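Local coordinates for protein dipicolinate synthase subunit A (Bacillus halodurans, PDB 3D4O) that probably works as the oxidoreductase-like subunit A of dipicolinate synthase, the enzyme that makes the dipicolinic acid of bacterial spores, at residues V99-S105 against T119-E125; V230-M234 against K257-K261. One frame throughout, in Å; residues are numbered along the deposited sequence.

Contact 1 (V99-S105 against T119-E125); sequences VVYSGIS and TLVKLME
The ring of Tyr-101 meets Leu-123 at its edge, where CD2 of Tyr-101 lies 4.2 Å from CD2 of Leu-123, while Val-121 comes in obliquely, its CB 3.6 Å from Tyr-101 CD2. Tyr-101 and Val-121 point the same way, side by side, and CG2 of Val-121 also reaches CG1 of Val-99. On the other side of the sheet CD1 of Leu-120 packs on CG1 of Val-100 at 3.8 Å; with CG of Leu-120 anti to the backbone N (chi1 176°), the branched end swings back toward Val-100, and CD2 turns to Ser-105. These two strands, 99-102 and 119-122, are the parallel ends of a right-handed beta-alpha-beta crossover through helix 107-116 at the margin of a Rossmann-like sheet. Their bonds are straight: Val-121 N gives to Val-100 O at 2.9 Å and Ser-102 N to Val-121 O at 2.7 Å. Replacing Tyr-101 with an alanine would probably leave Val-121 and Leu-123 without their aromatic neighbour and open a gap beneath helix 274-289, whose Leu-285, Leu-288 and Leu-289 touch the ring. Past the strands, Leu-123 N bonds to Ser-102 O, and Met-124 N gives a hydrogen bond to Gly-103 O at 2.9 Å.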
ATOM      1  N   VAL C  99      -4.779  17.932 -33.861  1.00 36.74           N
ATOM      2  CA  VAL C  99      -5.285  18.032 -32.490  1.00 36.19           C
ATOM      3  C   VAL C  99      -4.275  17.463 -31.498  1.00 35.18           C
ATOM      4  O   VAL C  99      -3.632  16.434 -31.727  1.00 33.04           O
ATOM      5  CB  VAL C  99      -6.651  17.293 -32.331  1.00 35.13           C
ATOM      6  CG1 VAL C  99      -7.150  17.337 -30.903  1.00 34.86           C
ATOM      7  CG2 VAL C  99      -7.671  17.879 -33.284  1.00 35.61           C
ATOM      8  N   VAL C 100      -4.157  18.182 -30.395  1.00 34.58           N
ATOM      9  CA  VAL C 100      -3.271  17.801 -29.329  1.00 33.75           C
ATOM     10  C   VAL C 100      -4.108  17.221 -28.235  1.00 33.22           C
ATOM     11  O   VAL C 100      -5.121  17.797 -27.854  1.00 32.76           O
ATOM     12  CB  VAL C 100      -2.531  19.010 -28.769  1.00 32.76           C
ATOM     13  CG1 VAL C 100      -1.570  18.552 -27.693  1.00 32.87           C
ATOM     14  CG2 VAL C 100      -1.815  19.734 -29.884  1.00 32.12           C
ATOM     15  N   TYR C 101      -3.688  16.061 -27.752  1.00 33.37           N
ATOM     16  CA  TYR C 101      -4.381  15.357 -26.654  1.00 34.46           C
ATOM     17  C   TYR C 101      -3.530  15.269 -25.404  1.00 35.19           C
ATOM     18  O   TYR C 101      -2.377  14.860 -25.428  1.00 37.50           O
ATOM     19  CB  TYR C 101      -4.795  13.909 -27.056  1.00 34.17           C
ATOM     20  CG  TYR C 101      -5.891  13.832 -28.094  1.00 33.89           C
ATOM     21  CD1 TYR C 101      -5.591  13.824 -29.448  1.00 35.45           C
ATOM     22  CD2 TYR C 101      -7.236  13.749 -27.711  1.00 36.43           C
ATOM     23  CE1 TYR C 101      -6.595  13.756 -30.407  1.00 35.22           C
ATOM     24  CE2 TYR C 101      -8.248  13.686 -28.652  1.00 35.34           C
ATOM     25  CZ  TYR C 101      -7.921  13.693 -30.002  1.00 35.55           C
ATOM     26  OH  TYR C 101      -8.908  13.614 -30.952  1.00 36.63           O
ATOM     27  N   SER C 102      -4.127  15.631 -24.293  1.00 35.55           N
ATOM     28  CA  SER C 102      -3.435  15.538 -23.018  1.00 35.84           C
ATOM     29  C   SER C 102      -4.400  15.004 -21.949  1.00 35.85           C
ATOM     30  O   SER C 102      -5.558  14.665 -22.220  1.00 34.93           O
ATOM     31  CB  SER C 102      -2.901  16.925 -22.622  1.00 36.22           C
ATOM     32  OG  SER C 102      -2.077  16.871 -21.475  1.00 37.59           O
ATOM     33  N   GLY C 103      -3.893  14.926 -20.734  1.00 37.36           N
ATOM     34  CA  GLY C 103      -4.720  14.547 -19.579  1.00 38.02           C
ATOM     35  C   GLY C 103      -5.189  15.893 -19.059  1.00 39.55           C
ATOM     36  O   GLY C 103      -6.384  16.247 -19.089  1.00 38.43           O
ATOM     37  N   ILE C 104      -4.189  16.659 -18.650  1.00 41.31           N
ATOM     38  CA  ILE C 104      -4.364  18.024 -18.151  1.00 42.71           C
ATOM     39  C   ILE C 104      -3.511  18.965 -18.950  1.00 43.69           C
ATOM     40  O   ILE C 104      -2.748  18.570 -19.824  1.00 44.46           O
ATOM     41  CB  ILE C 104      -3.976  18.186 -16.644  1.00 43.33           C
ATOM     42  CG1 ILE C 104      -2.479  17.990 -16.404  1.00 46.58           C
ATOM     43  CG2 ILE C 104      -4.751  17.216 -15.743  1.00 41.75           C
ATOM     44  CD1 ILE C 104      -2.133  17.750 -14.912  1.00 42.38           C
ATOM     45  N   SER C 105      -3.649  20.234 -18.631  1.00 44.62           N
ATOM     46  CA  SER C 105      -2.824  21.262 -19.267  1.00 44.96           C
ATOM     47  C   SER C 105      -2.263  22.197 -18.212  1.00 45.40           C
ATOM     48  O   SER C 105      -2.291  21.920 -17.012  1.00 45.70           O
ATOM     49  CB  SER C 105      -3.616  22.079 -20.289  1.00 44.28           C
ATOM     50  OG  SER C 105      -2.764  22.929 -21.069  1.00 43.34           O
ATOM     51  N   THR C 119      -6.385  22.975 -31.593  1.00 41.06           N
ATOM     52  CA  THR C 119      -7.341  22.431 -30.619  1.00 40.76           C
ATOM     53  C   THR C 119      -6.631  21.539 -29.634  1.00 40.88           C
ATOM     54  O   THR C 119      -5.760  20.759 -29.986  1.00 41.88           O
ATOM     55  CB  THR C 119      -8.481  21.661 -31.307  1.00 40.55           C
ATOM     56  OG1 THR C 119      -9.265  22.583 -32.084  1.00 39.17           O
ATOM     57  CG2 THR C 119      -9.382  20.977 -30.283  1.00 38.35           C
ATOM     58  N   LEU C 120      -7.026  21.686 -28.381  1.00 41.14           N
ATOM     59  CA  LEU C 120      -6.488  20.895 -27.288  1.00 40.37           C
ATOM     60  C   LEU C 120      -7.584  20.178 -26.539  1.00 40.86           C
ATOM     61  O   LEU C 120      -8.558  20.778 -26.084  1.00 42.05           O
ATOM     62  CB  LEU C 120      -5.732  21.789 -26.311  1.00 40.04           C
ATOM     63  CG  LEU C 120      -5.178  21.169 -25.038  1.00 40.56           C
ATOM     64  CD1 LEU C 120      -4.048  20.178 -25.335  1.00 38.38           C
ATOM     65  CD2 LEU C 120      -4.706  22.289 -24.131  1.00 39.70           C
ATOM     66  N   VAL C 121      -7.393  18.872 -26.429  1.00 39.92           N
ATOM     67  CA  VAL C 121      -8.285  18.006 -25.693  1.00 38.32           C
ATOM     68  C   VAL C 121      -7.606  17.504 -24.427  1.00 37.96           C
ATOM     69  O   VAL C 121      -6.604  16.814 -24.447  1.00 37.18           O
ATOM     70  CB  VAL C 121      -8.751  16.828 -26.553  1.00 38.18           C
ATOM     71  CG1 VAL C 121      -9.599  15.880 -25.720  1.00 39.45           C
ATOM     72  CG2 VAL C 121      -9.528  17.335 -27.743  1.00 35.61           C
ATOM     73  N   LYS C 122      -8.196  17.888 -23.316  1.00 39.09           N
ATOM     74  CA  LYS C 122      -7.742  17.501 -22.004  1.00 40.28           C
ATOM     75  C   LYS C 122      -8.648  16.374 -21.550  1.00 40.44           C
ATOM     76  O   LYS C 122      -9.773  16.610 -21.082  1.00 41.53           O
ATOM     77  CB  LYS C 122      -7.832  18.687 -21.038  1.00 41.36           C
ATOM     78  CG  LYS C 122      -6.829  19.802 -21.320  1.00 46.64           C
ATOM     79  CD  LYS C 122      -7.095  21.020 -20.454  1.00 51.76           C
ATOM     80  CE  LYS C 122      -8.135  21.965 -21.066  1.00 55.73           C
ATOM     81  NZ  LYS C 122      -7.622  22.695 -22.270  1.00 62.99           N
ATOM     82  N   LEU C 123      -8.143  15.154 -21.689  1.00 38.60           N
ATOM     83  CA  LEU C 123      -8.935  13.960 -21.410  1.00 38.25           C
ATOM     84  C   LEU C 123      -9.459  13.900 -19.997  1.00 38.05           C
ATOM     85  O   LEU C 123     -10.515  13.287 -19.746  1.00 39.59           O
ATOM     86  CB  LEU C 123      -8.166  12.662 -21.743  1.00 38.27           C
ATOM     87  CG  LEU C 123      -7.836  12.499 -23.247  1.00 40.04           C
ATOM     88  CD1 LEU C 123      -7.039  11.209 -23.491  1.00 38.19           C
ATOM     89  CD2 LEU C 123      -9.105  12.554 -24.151  1.00 36.41           C
HETATM   90  N   MSE C 124      -8.778  14.566 -19.078  1.00 37.68           N
HETATM   91  CA  MSE C 124      -9.186  14.500 -17.658  1.00 40.14           C
HETATM   92  C   MSE C 124     -10.389  15.385 -17.356  1.00 40.62           C
HETATM   93  O   MSE C 124     -10.940  15.334 -16.269  1.00 42.50           O
HETATM   94  CB  MSE C 124      -8.024  14.775 -16.701  1.00 40.77           C
HETATM   95  CG  MSE C 124      -6.974  13.658 -16.739  1.00 40.86           C
HETATM   96 SE   MSE C 124      -7.705  11.983 -16.001  0.75 48.31          SE
HETATM   97  CE  MSE C 124      -7.664  12.651 -14.197  1.00 60.03           C
ATOM     98  N   GLU C 125     -10.816  16.158 -18.338  1.00 40.72           N
ATOM     99  CA  GLU C 125     -12.017  16.990 -18.173  1.00 41.20           C
ATOM    100  C   GLU C 125     -13.268  16.203 -18.507  1.00 40.98           C
ATOM    101  O   GLU C 125     -14.378  16.709 -18.385  1.00 40.56           O
ATOM    102  CB  GLU C 125     -11.970  18.247 -19.031  1.00 41.28           C
ATOM    103  CG  GLU C 125     -11.025  19.237 -18.448  1.00 45.24           C
ATOM    104  CD  GLU C 125     -10.915  20.508 -19.245  1.00 45.98           C
ATOM    105  OE1 GLU C 125     -11.516  20.635 -20.330  1.00 49.43           O
ATOM    106  OE2 GLU C 125     -10.177  21.382 -18.767  1.00 52.91           O
TER

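Contact 2 (V230-M234 against K257-K261); sequences VLAEM and KRGIK
Arg-258 reaches across to the C-terminal end of helix 228-233 with a single nitrogen, NH1, which is shared between two backbone carbonyls. It gives a hydrogen bond to Leu-231 O at 3.1 Å, with an angle of 146° at the hydrogen and the oxygen 20° out of the guanidinium plane, and a weak one to Met-234 O at 2.9 Å. Leu-231 O also accepts from Met-234 N, so this one carbonyl serves both the turn at the helix end and the arginine. To get there the Arg-258 chain starts with CG between its backbone N and carbonyl carbon (chi1 76°) and bends again at chi2 and chi3, bringing CD to 3.5 Å from Leu-231 O. The positive charge thus sits by the carbonyl end of the helix, where the helix dipole would probably favour it.

One face of the guanidinium is covered by Ile-260, whose CD1 lies 3.7 Å above the plane, over its centre. The other branch of the same isoleucine, CG2, is directed at the apolar side chains: the selenomethionine Met-234 crosses it at a slant, its CE only 3.4 Å from Ile-260 CG2, a tight fit, and Leu-231 CD2 stands 4.2 Å from that methyl. Ile-260 therefore separates the polar grip from the greasy patch that Met-234 extends to Val-240 of strand 239-242. Gly-259, between Arg-258 and Ile-260, is the C-prime residue of the Schellman motif that ends helix 252-257, leading the chain into edge strand 261-264 of a Rossmann-type domain.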
ATOM      1  N   VAL C 230      -3.141  25.199   9.644  1.00 39.06           N
ATOM      2  CA  VAL C 230      -3.783  23.890   9.689  1.00 39.09           C
ATOM      3  C   VAL C 230      -2.733  22.896  10.151  1.00 39.18           C
ATOM      4  O   VAL C 230      -2.904  22.155  11.126  1.00 39.45           O
ATOM      5  CB  VAL C 230      -4.334  23.479   8.315  1.00 39.49           C
ATOM      6  CG1 VAL C 230      -4.775  22.019   8.322  1.00 39.46           C
ATOM      7  CG2 VAL C 230      -5.500  24.402   7.941  1.00 41.63           C
ATOM      8  N   LEU C 231      -1.652  22.889   9.404  1.00 38.02           N
ATOM      9  CA  LEU C 231      -0.510  22.028   9.698  1.00 39.01           C
ATOM     10  C   LEU C 231      -0.064  22.176  11.153  1.00 40.04           C
ATOM     11  O   LEU C 231       0.229  21.188  11.808  1.00 42.37           O
ATOM     12  CB  LEU C 231       0.679  22.303   8.751  1.00 37.51           C
ATOM     13  CG  LEU C 231       0.529  21.802   7.305  1.00 37.95           C
ATOM     14  CD1 LEU C 231       1.603  22.361   6.380  1.00 35.94           C
ATOM     15  CD2 LEU C 231       0.534  20.309   7.239  1.00 37.51           C
ATOM     16  N   ALA C 232      -0.061  23.399  11.661  1.00 38.60           N
ATOM     17  CA  ALA C 232       0.421  23.651  13.021  1.00 38.16           C
ATOM     18  C   ALA C 232      -0.381  22.907  14.107  1.00 38.10           C
ATOM     19  O   ALA C 232       0.140  22.581  15.177  1.00 36.02           O
ATOM     20  CB  ALA C 232       0.433  25.144  13.318  1.00 36.77           C
ATOM     21  N   GLU C 233      -1.633  22.617  13.804  1.00 39.07           N
ATOM     22  CA  GLU C 233      -2.536  21.939  14.763  1.00 41.25           C
ATOM     23  C   GLU C 233      -2.580  20.435  14.606  1.00 40.23           C
ATOM     24  O   GLU C 233      -3.145  19.712  15.422  1.00 41.39           O
ATOM     25  CB  GLU C 233      -3.955  22.517  14.645  1.00 43.38           C
ATOM     26  CG  GLU C 233      -4.099  23.821  15.447  1.00 48.06           C
ATOM     27  CD  GLU C 233      -3.991  23.551  16.941  1.00 53.02           C
ATOM     28  OE1 GLU C 233      -4.696  22.635  17.425  1.00 57.26           O
ATOM     29  OE2 GLU C 233      -3.186  24.229  17.624  1.00 59.60           O
HETATM   30  N   MSE C 234      -1.965  19.960  13.545  1.00 38.69           N
HETATM   31  CA  MSE C 234      -1.975  18.509  13.247  1.00 38.83           C
HETATM   32  C   MSE C 234      -1.030  17.728  14.120  1.00 37.27           C
HETATM   33  O   MSE C 234      -0.086  18.283  14.636  1.00 33.62           O
HETATM   34  CB  MSE C 234      -1.596  18.241  11.789  1.00 38.66           C
HETATM   35  CG  MSE C 234      -2.729  18.486  10.846  1.00 40.37           C
HETATM   36 SE   MSE C 234      -2.200  18.309   8.974  0.75 40.42          SE
HETATM   37  CE  MSE C 234      -0.592  17.295   9.138  1.00 46.43           C
ATOM     38  N   LYS C 257       9.082  22.251   7.583  1.00 43.49           N
ATOM     39  CA  LYS C 257       9.628  22.992   8.705  1.00 44.22           C
ATOM     40  C   LYS C 257       9.171  22.417  10.043  1.00 45.07           C
ATOM     41  O   LYS C 257       9.955  22.331  10.982  1.00 44.91           O
ATOM     42  CB  LYS C 257       9.253  24.475   8.622  1.00 44.34           C
ATOM     43  N   ARG C 258       7.914  22.010  10.140  1.00 45.89           N
ATOM     44  CA  ARG C 258       7.431  21.489  11.421  1.00 47.21           C
ATOM     45  C   ARG C 258       7.478  19.969  11.480  1.00 46.10           C
ATOM     46  O   ARG C 258       6.921  19.341  12.381  1.00 46.54           O
ATOM     47  CB  ARG C 258       6.035  22.012  11.790  1.00 48.19           C
ATOM     48  CG  ARG C 258       4.902  21.388  11.058  1.00 53.03           C
ATOM     49  CD  ARG C 258       3.761  21.155  12.022  1.00 60.20           C
ATOM     50  NE  ARG C 258       4.143  20.190  13.065  1.00 63.48           N
ATOM     51  CZ  ARG C 258       3.330  19.728  14.013  1.00 60.47           C
ATOM     52  NH1 ARG C 258       2.075  20.132  14.071  1.00 56.26           N
ATOM     53  NH2 ARG C 258       3.779  18.855  14.904  1.00 57.78           N
ATOM     54  N   GLY C 259       8.163  19.397  10.509  1.00 45.30           N
ATOM     55  CA  GLY C 259       8.372  17.957  10.456  1.00 44.58           C
ATOM     56  C   GLY C 259       7.174  17.089  10.127  1.00 43.45           C
ATOM     57  O   GLY C 259       7.114  15.916  10.504  1.00 42.87           O
ATOM     58  N   ILE C 260       6.190  17.668   9.460  1.00 43.17           N
ATOM     59  CA  ILE C 260       5.064  16.874   8.978  1.00 42.11           C
ATOM     60  C   ILE C 260       5.466  16.337   7.607  1.00 41.42           C
ATOM     61  O   ILE C 260       5.915  17.093   6.760  1.00 41.18           O
ATOM     62  CB  ILE C 260       3.769  17.688   8.803  1.00 42.09           C
ATOM     63  CG1 ILE C 260       3.292  18.279  10.128  1.00 45.43           C
ATOM     64  CG2 ILE C 260       2.683  16.808   8.207  1.00 43.10           C
ATOM     65  CD1 ILE C 260       2.774  17.275  11.106  1.00 48.46           C
ATOM     66  N   LYS C 261       5.362  15.029   7.427  1.00 41.46           N
ATOM     67  CA  LYS C 261       5.643  14.382   6.126  1.00 41.51           C
ATOM     68  C   LYS C 261       4.480  14.608   5.162  1.00 39.44           C
ATOM     69  O   LYS C 261       3.363  14.126   5.361  1.00 40.47           O
ATOM     70  CB  LYS C 261       5.868  12.875   6.285  1.00 42.42           C
ATOM     71  CG  LYS C 261       6.253  12.168   4.991  1.00 47.51           C
ATOM     72  CD  LYS C 261       6.710  10.738   5.263  1.00 56.88           C
ATOM     73  CE  LYS C 261       7.307  10.064   4.010  1.00 59.86           C
ATOM     74  NZ  LYS C 261       7.877   8.712   4.290  1.00 62.23           N
TER

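In the fold
The two contacts belong to different Rossmann-type halves of the chain, on opposite sides of its centre, their own centres 36 Å apart, and share no element. The centre of contact 1 lies about 12 Å from the chain's centre and that of contact 2 about 26 Å from it; both are partly buried. Each lies toward the 119-122 or 261-264 margin of a six-stranded parallel sheet with the same strand order. Contact 1 joins the last two strands themselves through a ladder of backbone bonds, with apolar side chains on both faces. Contact 2 instead joins the C-terminal end of helix 228-233 to the turn and loop that follow helix 252-257, relying on an arginine to reach carbonyls and on a small apolar cluster beside it.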